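Local coordinates for sulfatase (Bacteroides fragilis CAG:558, PDB 6USS), which probably hydrolyses sulfate esters as a calcium-dependent arylsulfatase of a gut bacterium, here crystallised as an engineered variant, at residues N35-M40 / Q251-Y256; N314-F319 / V362-V367; I318-N323 / V356-I361. The protein carries 1 engineered substitution. One frame throughout, in Å; residues are numbered along the deposited sequence.

Starting at the N terminus, strand 35-41 enters the core of the mixed sheet, and contact 1 brings strand 253-258 back beside it in parallel, closing a loop of 210 residues. The chain then reaches strand 315-321, which lies on the other edge of strand 35-41. From there contacts 2 and 3 are made in series with contact 1. Both pair strand 315-321 with antiparallel strand 357-363, and contact 3, closing the shorter loop of 32 residues, nests inside contact 2, sharing Ile-318 and Phe-319. Four neighbouring strands are thus joined in the order 253-258, 35-41, 315-321, 357-363. Contact 3 ends at the calcium site, while contact 2 lies toward the opposite end of the same strand pair.

Contact 1 (N35-M40 / Q251-Y256); sequences NIILFM and QPFFLY
Asn-35 lies flat on the phenyl ring of Phe-253, and this is the tight end of the contact. The amide and ring planes are only 11° apart, and Asn-35 CB sits 3.5 Å from the Phe-253 ring centroid in a CH-pi contact. The ring reaches that position because its CG stands between the backbone N and the carbonyl carbon (chi1 67°), which swings it over toward strand 35-41. Asn-35 OD1 then takes the Phe-253 N-H on a lone pair, in the carbonyl plane, at 2.9 Å, while ND2 turns to Thr-315 OG1 in the next strand. Ile-37 CG1 meets the edge of the same ring, 3.9 Å from Phe-253 CE1.

Beyond it the two strands run parallel: Ile-36 N bonds to Phe-253 O (3.1 Å), Leu-255 N to Ile-36 O, and Leu-38 N to Leu-255 O. This is a central strand pair of the alpha/beta core found in the alkaline phosphatase superfamily. On the face bearing Leu-38 and Tyr-256 the two side chains point the same way, Leu-38 CD2 lying 3.6 Å from Tyr-256 CD1. The side chain of Met-40 slants across that of Tyr-256, Met-40 CB lying 3.7 Å from Tyr-256 CE1, and helix 88-97 packs on this side through Leu-95 and Arg-92.

The loose end is at Pro-252 and Gln-251, both partly exposed, where Gln-251 packs on Pro-174 of the second subunit. With both ends of its amide hydrogen-bonded and its flat side on a ring, Asn-35 is a buried polar group that spends its polarity joining three strands.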
loop_
_atom_site.group_PDB
_atom_site.type_symbol
_atom_site.label_atom_id
_atom_site.label_comp_id
_atom_site.label_asym_id
_atom_site.label_seq_id
_atom_site.Cartn_x
_atom_site.Cartn_y
_atom_site.Cartn_z
ATOM N N ASN A 35 12.877 14.385 -6.612
ATOM C CA ASN A 35 11.632 13.736 -6.983
ATOM C C ASN A 35 11.705 13.302 -8.439
ATOM O O ASN A 35 12.420 13.891 -9.250
ATOM C CB ASN A 35 10.441 14.669 -6.787
ATOM C CG ASN A 35 10.488 15.383 -5.471
ATOM O OD1 ASN A 35 10.319 14.784 -4.412
ATOM N ND2 ASN A 35 10.724 16.672 -5.523
ATOM N N ILE A 36 10.944 12.266 -8.760
ATOM C CA ILE A 36 10.882 11.692 -10.087
ATOM C C ILE A 36 9.419 11.568 -10.485
ATOM O O ILE A 36 8.618 10.973 -9.752
ATOM C CB ILE A 36 11.568 10.319 -10.106
ATOM C CG1 ILE A 36 13.013 10.457 -9.601
ATOM C CG2 ILE A 36 11.438 9.678 -11.479
ATOM C CD1 ILE A 36 13.805 9.154 -9.529
ATOM N N ILE A 37 9.071 12.126 -11.639
ATOM C CA ILE A 37 7.787 11.871 -12.274
ATOM C C ILE A 37 8.036 11.101 -13.563
ATOM O O ILE A 37 8.737 11.588 -14.465
ATOM C CB ILE A 37 7.017 13.159 -12.575
ATOM C CG1 ILE A 37 6.708 13.935 -11.300
ATOM C CG2 ILE A 37 5.724 12.814 -13.309
ATOM C CD1 ILE A 37 6.087 15.302 -11.602
ATOM N N LEU A 38 7.452 9.903 -13.648
ATOM C CA LEU A 38 7.374 9.113 -14.874
ATOM C C LEU A 38 5.983 9.320 -15.457
ATOM O O LEU A 38 4.993 8.832 -14.897
ATOM C CB LEU A 38 7.626 7.633 -14.585
ATOM C CG LEU A 38 7.462 6.671 -15.756
ATOM C CD1 LEU A 38 8.370 7.095 -16.906
ATOM C CD2 LEU A 38 7.800 5.249 -15.303
ATOM N N PHE A 39 5.902 10.066 -16.559
ATOM C CA PHE A 39 4.632 10.392 -17.214
ATOM C C PHE A 39 4.538 9.451 -18.412
ATOM O O PHE A 39 5.305 9.576 -19.377
ATOM C CB PHE A 39 4.602 11.873 -17.594
ATOM C CG PHE A 39 3.287 12.381 -18.158
ATOM C CD1 PHE A 39 2.976 12.221 -19.500
ATOM C CD2 PHE A 39 2.401 13.094 -17.365
ATOM C CE1 PHE A 39 1.784 12.734 -20.029
ATOM C CE2 PHE A 39 1.205 13.609 -17.886
ATOM C CZ PHE A 39 0.897 13.424 -19.213
ATOM N N MET A 40 3.621 8.485 -18.325
ATOM C CA MET A 40 3.487 7.401 -19.296
ATOM C C MET A 40 2.145 7.528 -20.002
ATOM O O MET A 40 1.088 7.456 -19.359
ATOM C CB MET A 40 3.598 6.029 -18.621
ATOM C CG MET A 40 3.488 4.855 -19.579
ATOM S SD MET A 40 4.945 4.570 -20.623
ATOM C CE MET A 40 6.189 4.303 -19.364
ATOM N N GLN A 251 10.268 13.636 2.652
ATOM C CA GLN A 251 10.836 12.556 1.851
ATOM C C GLN A 251 10.579 12.888 0.387
ATOM O O GLN A 251 9.601 13.579 0.079
ATOM C CB GLN A 251 10.215 11.184 2.213
ATOM C CG GLN A 251 8.684 11.154 2.279
ATOM C CD GLN A 251 8.088 9.766 2.569
ATOM O OE1 GLN A 251 8.717 8.728 2.331
ATOM N NE2 GLN A 251 6.870 9.755 3.100
ATOM N N PRO A 252 11.422 12.424 -0.531
ATOM C CA PRO A 252 11.149 12.660 -1.949
ATOM C C PRO A 252 10.009 11.766 -2.405
ATOM O O PRO A 252 9.631 10.796 -1.739
ATOM C CB PRO A 252 12.460 12.282 -2.635
ATOM C CG PRO A 252 13.039 11.227 -1.739
ATOM C CD PRO A 252 12.588 11.549 -0.321
ATOM N N PHE A 253 9.451 12.101 -3.563
ATOM C CA PHE A 253 8.347 11.325 -4.095
ATOM C C PHE A 253 8.678 10.761 -5.475
ATOM O O PHE A 253 9.606 11.198 -6.171
ATOM C CB PHE A 253 7.052 12.153 -4.144
ATOM C CG PHE A 253 7.077 13.298 -5.126
ATOM C CD1 PHE A 253 6.877 13.084 -6.492
ATOM C CD2 PHE A 253 7.247 14.601 -4.682
ATOM C CE1 PHE A 253 6.884 14.145 -7.378
ATOM C CE2 PHE A 253 7.246 15.670 -5.571
ATOM C CZ PHE A 253 7.073 15.448 -6.910
ATOM N N PHE A 254 7.901 9.760 -5.847
ATOM C CA PHE A 254 7.924 9.205 -7.186
ATOM C C PHE A 254 6.468 9.102 -7.600
ATOM O O PHE A 254 5.677 8.438 -6.923
ATOM C CB PHE A 254 8.621 7.850 -7.199
ATOM C CG PHE A 254 8.413 7.081 -8.456
ATOM C CD1 PHE A 254 9.025 7.471 -9.634
ATOM C CD2 PHE A 254 7.600 5.952 -8.467
ATOM C CE1 PHE A 254 8.838 6.740 -10.810
ATOM C CE2 PHE A 254 7.401 5.223 -9.644
ATOM C CZ PHE A 254 8.024 5.616 -10.809
ATOM N N LEU A 255 6.098 9.818 -8.649
ATOM C CA LEU A 255 4.757 9.762 -9.198
ATOM C C LEU A 255 4.811 9.023 -10.526
ATOM O O LEU A 255 5.482 9.474 -11.459
ATOM C CB LEU A 255 4.202 11.168 -9.386
ATOM C CG LEU A 255 2.935 11.240 -10.245
ATOM C CD1 LEU A 255 1.867 10.387 -9.644
ATOM C CD2 LEU A 255 2.446 12.684 -10.382
ATOM N N TYR A 256 4.120 7.889 -10.610
ATOM C CA TYR A 256 3.953 7.182 -11.883
ATOM C C TYR A 256 2.637 7.654 -12.486
ATOM O O TYR A 256 1.570 7.101 -12.215
ATOM C CB TYR A 256 3.963 5.668 -11.692
ATOM C CG TYR A 256 3.785 4.839 -12.968
ATOM C CD1 TYR A 256 4.420 5.183 -14.163
ATOM C CD2 TYR A 256 3.004 3.682 -12.959
ATOM C CE1 TYR A 256 4.268 4.395 -15.330
ATOM C CE2 TYR A 256 2.851 2.898 -14.100
ATOM C CZ TYR A 256 3.485 3.257 -15.285
ATOM O OH TYR A 256 3.307 2.456 -16.401
#

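Contact 2 (N314-F319 / V362-V367); sequences NTIVIF and VRWPGV
Val-317 and Arg-363 form an antiparallel hydrogen-bonded pair, with Val-317 N to Arg-363 O at 3.1 Å and Arg-363 N to Val-317 O at 2.9 Å, the two chain directions being 161° apart. Next to it, Ile-318 and Val-362 make a non-hydrogen-bonded pair whose side chains lie alongside each other, Ile-318 CG2 being 3.9 Å from Val-362 CG2. On the face of Val-317 and Arg-363, Val-317 CG2 comes within 3.9 Å of Arg-363 NH2. The arginine runs out extended and then bends at chi3 (75°), and its NH1 is held by Gln-75 OE1.

These strands belong to the mixed sheet at the heart of the sulfatase alpha/beta fold, with helices on both faces: helices 67-74 and 283-308 pack against Val-317 and Arg-363, whereas helix 383-390 packs against Ile-316 and Ile-318.

Where strand 357-363 ends, Trp-364 takes over the contact. The outer arm of Ile-316 is extended (chi2 176°) and lies along the indole, which puts CD1 over the face of the five-membered ring, 3.5 Å from its centroid, with CG1 close to CD1 of the tryptophan. The opposite face receives Val-367 CG1, 3.5 Å above the ring plane, making the indole the filling between two aliphatic groups. Val-367 is brought back there by a type II beta turn through Pro-365 and Gly-366, closed by the bond from Val-367 N to Trp-364 O (3.0 Å). Pro-365 meets strand 315-321 as well, its CD standing 3.6 Å from Thr-315 O.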
loop_
_atom_site.group_PDB
_atom_site.type_symbol
_atom_site.label_atom_id
_atom_site.label_comp_id
_atom_site.label_asym_id
_atom_site.label_seq_id
_atom_site.Cartn_x
_atom_site.Cartn_y
_atom_site.Cartn_z
ATOM N N ASN A 314 14.300 20.390 -8.460
ATOM C CA ASN A 314 14.724 19.132 -7.870
ATOM C C ASN A 314 13.774 17.993 -8.234
ATOM O O ASN A 314 13.568 17.070 -7.440
ATOM C CB ASN A 314 14.868 19.272 -6.356
ATOM C CG ASN A 314 15.811 18.211 -5.759
ATOM O OD1 ASN A 314 16.700 17.682 -6.450
ATOM N ND2 ASN A 314 15.608 17.887 -4.475
ATOM N N THR A 315 13.203 18.032 -9.441
ATOM C CA THR A 315 12.309 16.984 -9.916
ATOM C C THR A 315 12.712 16.549 -11.312
ATOM O O THR A 315 12.886 17.385 -12.201
ATOM C CB THR A 315 10.850 17.445 -9.934
ATOM O OG1 THR A 315 10.402 17.709 -8.595
ATOM C CG2 THR A 315 9.977 16.374 -10.562
ATOM N N ILE A 316 12.846 15.247 -11.499
ATOM C CA ILE A 316 13.089 14.656 -12.805
ATOM C C ILE A 316 11.749 14.300 -13.439
ATOM O O ILE A 316 10.901 13.652 -12.811
ATOM C CB ILE A 316 13.984 13.414 -12.682
ATOM C CG1 ILE A 316 15.359 13.777 -12.145
ATOM C CG2 ILE A 316 14.139 12.729 -14.014
ATOM C CD1 ILE A 316 16.242 12.554 -11.915
ATOM N N VAL A 317 11.556 14.719 -14.682
ATOM C CA VAL A 317 10.358 14.411 -15.444
ATOM C C VAL A 317 10.770 13.519 -16.605
ATOM O O VAL A 317 11.628 13.891 -17.416
ATOM C CB VAL A 317 9.662 15.688 -15.940
ATOM C CG1 VAL A 317 8.430 15.337 -16.769
ATOM C CG2 VAL A 317 9.308 16.597 -14.774
ATOM N N ILE A 318 10.177 12.330 -16.675
ATOM C CA ILE A 318 10.411 11.411 -17.779
ATOM C C ILE A 318 9.097 11.220 -18.512
ATOM O O ILE A 318 8.117 10.735 -17.933
ATOM C CB ILE A 318 10.971 10.060 -17.318
ATOM C CG1 ILE A 318 12.194 10.232 -16.414
ATOM C CG2 ILE A 318 11.361 9.254 -18.533
ATOM C CD1 ILE A 318 12.621 8.952 -15.705
ATOM N N PHE A 319 9.085 11.592 -19.784
ATOM C CA PHE A 319 7.950 11.392 -20.669
ATOM C C PHE A 319 8.191 10.139 -21.494
ATOM O O PHE A 319 9.285 9.962 -22.053
ATOM C CB PHE A 319 7.756 12.596 -21.589
ATOM C CG PHE A 319 6.500 12.544 -22.392
ATOM C CD1 PHE A 319 6.440 11.808 -23.569
ATOM C CD2 PHE A 319 5.384 13.251 -21.990
ATOM C CE1 PHE A 319 5.280 11.772 -24.321
ATOM C CE2 PHE A 319 4.213 13.213 -22.736
ATOM C CZ PHE A 319 4.164 12.473 -23.903
ATOM N N VAL A 362 13.392 13.651 -21.285
ATOM C CA VAL A 362 13.825 13.707 -19.898
ATOM C C VAL A 362 14.255 15.127 -19.575
ATOM O O VAL A 362 15.122 15.695 -20.257
ATOM C CB VAL A 362 14.956 12.713 -19.599
ATOM C CG1 VAL A 362 15.560 13.008 -18.235
ATOM C CG2 VAL A 362 14.444 11.278 -19.682
ATOM N N ARG A 363 13.631 15.704 -18.555
ATOM C CA ARG A 363 14.100 16.929 -17.934
ATOM C C ARG A 363 14.734 16.527 -16.620
ATOM O O ARG A 363 14.215 15.661 -15.914
ATOM C CB ARG A 363 12.964 17.931 -17.700
ATOM C CG ARG A 363 13.432 19.302 -17.183
ATOM C CD ARG A 363 12.296 20.332 -17.142
ATOM N NE ARG A 363 11.368 20.126 -16.031
ATOM C CZ ARG A 363 10.186 20.735 -15.907
ATOM N NH1 ARG A 363 9.775 21.602 -16.826
ATOM N NH2 ARG A 363 9.411 20.482 -14.854
ATOM N N TRP A 364 15.875 17.120 -16.323
ATOM C CA TRP A 364 16.652 16.848 -15.122
ATOM C C TRP A 364 17.515 18.086 -14.900
ATOM O O TRP A 364 18.684 18.117 -15.317
ATOM C CB TRP A 364 17.485 15.578 -15.309
ATOM C CG TRP A 364 18.189 15.080 -14.077
ATOM C CD1 TRP A 364 18.216 15.669 -12.848
ATOM C CD2 TRP A 364 18.967 13.882 -13.965
ATOM N NE1 TRP A 364 18.960 14.907 -11.971
ATOM C CE2 TRP A 364 19.433 13.807 -12.635
ATOM C CE3 TRP A 364 19.306 12.859 -14.857
ATOM C CZ2 TRP A 364 20.230 12.759 -12.180
ATOM C CZ3 TRP A 364 20.089 11.811 -14.399
ATOM C CH2 TRP A 364 20.542 11.770 -13.070
ATOM N N PRO A 365 16.956 19.137 -14.301
ATOM C CA PRO A 365 17.659 20.432 -14.254
ATOM C C PRO A 365 18.987 20.337 -13.512
ATOM O O PRO A 365 19.081 19.739 -12.437
ATOM C CB PRO A 365 16.663 21.347 -13.527
ATOM C CG PRO A 365 15.322 20.654 -13.656
ATOM C CD PRO A 365 15.624 19.192 -13.669
ATOM N N GLY A 366 20.024 20.922 -14.111
ATOM C CA GLY A 366 21.365 20.864 -13.575
ATOM C C GLY A 366 22.206 19.689 -14.042
ATOM O O GLY A 366 23.439 19.717 -13.883
ATOM N N VAL A 367 21.582 18.658 -14.601
ATOM C CA VAL A 367 22.266 17.448 -15.031
ATOM C C VAL A 367 22.165 17.274 -16.539
ATOM O O VAL A 367 23.163 17.031 -17.219
ATOM C CB VAL A 367 21.695 16.214 -14.296
ATOM C CG1 VAL A 367 22.344 14.916 -14.805
ATOM C CG2 VAL A 367 21.843 16.386 -12.772
#

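Contact 3 (I318-N323 / V356-I361); sequences IFMSDN and VREPMI. With CA (calcium ion), chain C.
The calcium site of this sulfatase sits just past the C-terminal end of strand 315-321, and here that strand, through Phe-319 to Ser-321, lies against strand 357-363 on its way to the metal. The two strands of the mixed sheet are almost exactly antiparallel (176°). Phe-319 and Ile-361 are a hydrogen-bonded pair: Phe-319 N gives to Ile-361 O at 2.8 Å, and Ile-361 N gives back to Phe-319 O at 3.1 Å. On their face, Phe-319 CB is 3.9 Å from Ile-361 CB, while the phenyl ring turns its edge to a carbonyl, Pro-359 O, 3.7 Å from Phe-319 CD1 and in the ring plane. The ring also meets that of Phe-39.

Met-320 bends at chi2, which carries its SD to 3.9 Å from Met-360 CB, and the sulfur-bearing chain crosses that of Glu-358 at about a right angle. Past this point the register slips by one residue and Ser-321 faces Glu-358. Glu-358 folds up against residues 321-323, with OE2 3.2 Å from Ser-321 OG; the serine hydroxyl itself is hydrogen-bonded to Met-44 O.

Asp-322 and Asn-323 then turn away to the metal, joining Asp-42, Asp-43 and the engineered Cys-88, a position predicted to carry 3-oxoalanine in the natural enzyme. With chi1 at 77° the Asp-322 side chain is turned to the metal, away from strand 357-363. The carboxylate reaches calcium unevenly, OD2 at 2.2 Å and OD1 at 2.8 Å, and that nearer oxygen, Asp-322 OD2, also accepts a hydrogen bond from Arg-92 NE.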
loop_
_atom_site.group_PDB
_atom_site.type_symbol
_atom_site.label_atom_id
_atom_site.label_comp_id
_atom_site.label_asym_id
_atom_site.label_seq_id
_atom_site.Cartn_x
_atom_site.Cartn_y
_atom_site.Cartn_z
ATOM N N ILE A 318 10.177 12.330 -16.675
ATOM C CA ILE A 318 10.411 11.411 -17.779
ATOM C C ILE A 318 9.097 11.220 -18.512
ATOM O O ILE A 318 8.117 10.735 -17.933
ATOM C CB ILE A 318 10.971 10.060 -17.318
ATOM C CG1 ILE A 318 12.194 10.232 -16.414
ATOM C CG2 ILE A 318 11.361 9.254 -18.533
ATOM C CD1 ILE A 318 12.621 8.952 -15.705
ATOM N N PHE A 319 9.085 11.592 -19.784
ATOM C CA PHE A 319 7.950 11.392 -20.669
ATOM C C PHE A 319 8.191 10.139 -21.494
ATOM O O PHE A 319 9.285 9.962 -22.053
ATOM C CB PHE A 319 7.756 12.596 -21.589
ATOM C CG PHE A 319 6.500 12.544 -22.392
ATOM C CD1 PHE A 319 6.440 11.808 -23.569
ATOM C CD2 PHE A 319 5.384 13.251 -21.990
ATOM C CE1 PHE A 319 5.280 11.772 -24.321
ATOM C CE2 PHE A 319 4.213 13.213 -22.736
ATOM C CZ PHE A 319 4.164 12.473 -23.903
ATOM N N MET A 320 7.167 9.287 -21.587
ATOM C CA MET A 320 7.320 8.032 -22.303
ATOM C C MET A 320 5.951 7.561 -22.779
ATOM O O MET A 320 4.912 8.001 -22.281
ATOM C CB MET A 320 7.998 6.991 -21.409
ATOM C CG MET A 320 8.264 5.654 -22.072
ATOM S SD MET A 320 9.213 5.840 -23.581
ATOM C CE MET A 320 9.768 4.150 -23.828
ATOM N N SER A 321 5.963 6.678 -23.771
ATOM C CA SER A 321 4.770 5.972 -24.200
ATOM C C SER A 321 5.066 4.479 -24.219
ATOM O O SER A 321 6.210 4.057 -24.398
ATOM C CB SER A 321 4.294 6.441 -25.581
ATOM O OG SER A 321 3.184 5.663 -26.000
ATOM N N ASP A 322 4.018 3.672 -24.063
ATOM C CA ASP A 322 4.218 2.245 -23.850
ATOM C C ASP A 322 4.206 1.407 -25.126
ATOM O O ASP A 322 4.643 0.257 -25.071
ATOM C CB ASP A 322 3.165 1.700 -22.876
ATOM C CG ASP A 322 1.814 1.514 -23.529
ATOM O OD1 ASP A 322 1.484 2.273 -24.471
ATOM O OD2 ASP A 322 1.094 0.582 -23.116
ATOM N N ASN A 323 3.697 1.921 -26.245
ATOM C CA ASN A 323 3.789 1.229 -27.537
ATOM C C ASN A 323 3.278 2.165 -28.629
ATOM O O ASN A 323 2.851 3.293 -28.358
ATOM C CB ASN A 323 3.033 -0.106 -27.559
ATOM C CG ASN A 323 1.578 0.034 -27.170
ATOM O OD1 ASN A 323 0.790 0.667 -27.887
ATOM N ND2 ASN A 323 1.202 -0.569 -26.040
ATOM N N VAL A 356 6.984 -0.003 -31.949
ATOM C CA VAL A 356 7.926 -0.039 -30.831
ATOM C C VAL A 356 8.708 1.257 -30.627
ATOM O O VAL A 356 9.243 1.475 -29.524
ATOM C CB VAL A 356 8.902 -1.231 -30.975
ATOM C CG1 VAL A 356 8.151 -2.544 -30.863
ATOM C CG2 VAL A 356 9.679 -1.145 -32.291
ATOM N N ARG A 357 8.826 2.166 -31.600
ATOM C CA ARG A 357 9.556 3.411 -31.374
ATOM C C ARG A 357 8.635 4.443 -30.724
ATOM O O ARG A 357 7.630 4.841 -31.317
ATOM C CB ARG A 357 10.146 3.951 -32.674
ATOM C CG ARG A 357 11.417 4.751 -32.405
ATOM C CD ARG A 357 11.817 5.656 -33.555
ATOM N NE ARG A 357 12.448 4.906 -34.626
ATOM C CZ ARG A 357 13.637 5.198 -35.146
ATOM N NH1 ARG A 357 14.323 6.239 -34.684
ATOM N NH2 ARG A 357 14.136 4.449 -36.132
ATOM N N GLU A 358 9.007 4.903 -29.499
ATOM C CA GLU A 358 8.192 5.719 -28.603
ATOM C C GLU A 358 8.757 7.127 -28.422
ATOM O O GLU A 358 9.971 7.325 -28.437
ATOM C CB GLU A 358 8.096 5.052 -27.224
ATOM C CG GLU A 358 7.560 3.638 -27.252
ATOM C CD GLU A 358 6.314 3.542 -28.106
ATOM O OE1 GLU A 358 6.302 2.699 -29.029
ATOM O OE2 GLU A 358 5.364 4.329 -27.863
ATOM N N PRO A 359 7.902 8.122 -28.213
ATOM C CA PRO A 359 8.403 9.465 -27.875
ATOM C C PRO A 359 8.874 9.516 -26.430
ATOM O O PRO A 359 8.151 9.102 -25.519
ATOM C CB PRO A 359 7.183 10.362 -28.092
ATOM C CG PRO A 359 6.005 9.428 -27.858
ATOM C CD PRO A 359 6.445 8.105 -28.430
ATOM N N MET A 360 10.082 10.042 -26.215
ATOM C CA MET A 360 10.660 10.021 -24.880
ATOM C C MET A 360 11.431 11.306 -24.625
ATOM O O MET A 360 12.194 11.773 -25.476
ATOM C CB MET A 360 11.565 8.805 -24.691
ATOM C CG MET A 360 12.182 8.686 -23.315
ATOM S SD MET A 360 13.349 7.311 -23.262
ATOM C CE MET A 360 14.241 7.707 -21.765
ATOM N N ILE A 361 11.218 11.877 -23.444
ATOM C CA ILE A 361 11.811 13.153 -23.059
ATOM C C ILE A 361 12.249 13.057 -21.607
ATOM O O ILE A 361 11.557 12.455 -20.777
ATOM C CB ILE A 361 10.823 14.327 -23.236
ATOM C CG1 ILE A 361 10.159 14.299 -24.618
ATOM C CG2 ILE A 361 11.530 15.637 -23.019
ATOM C CD1 ILE A 361 9.157 15.429 -24.823
HETATM CA CA CA C . -0.581 0.333 -24.577
#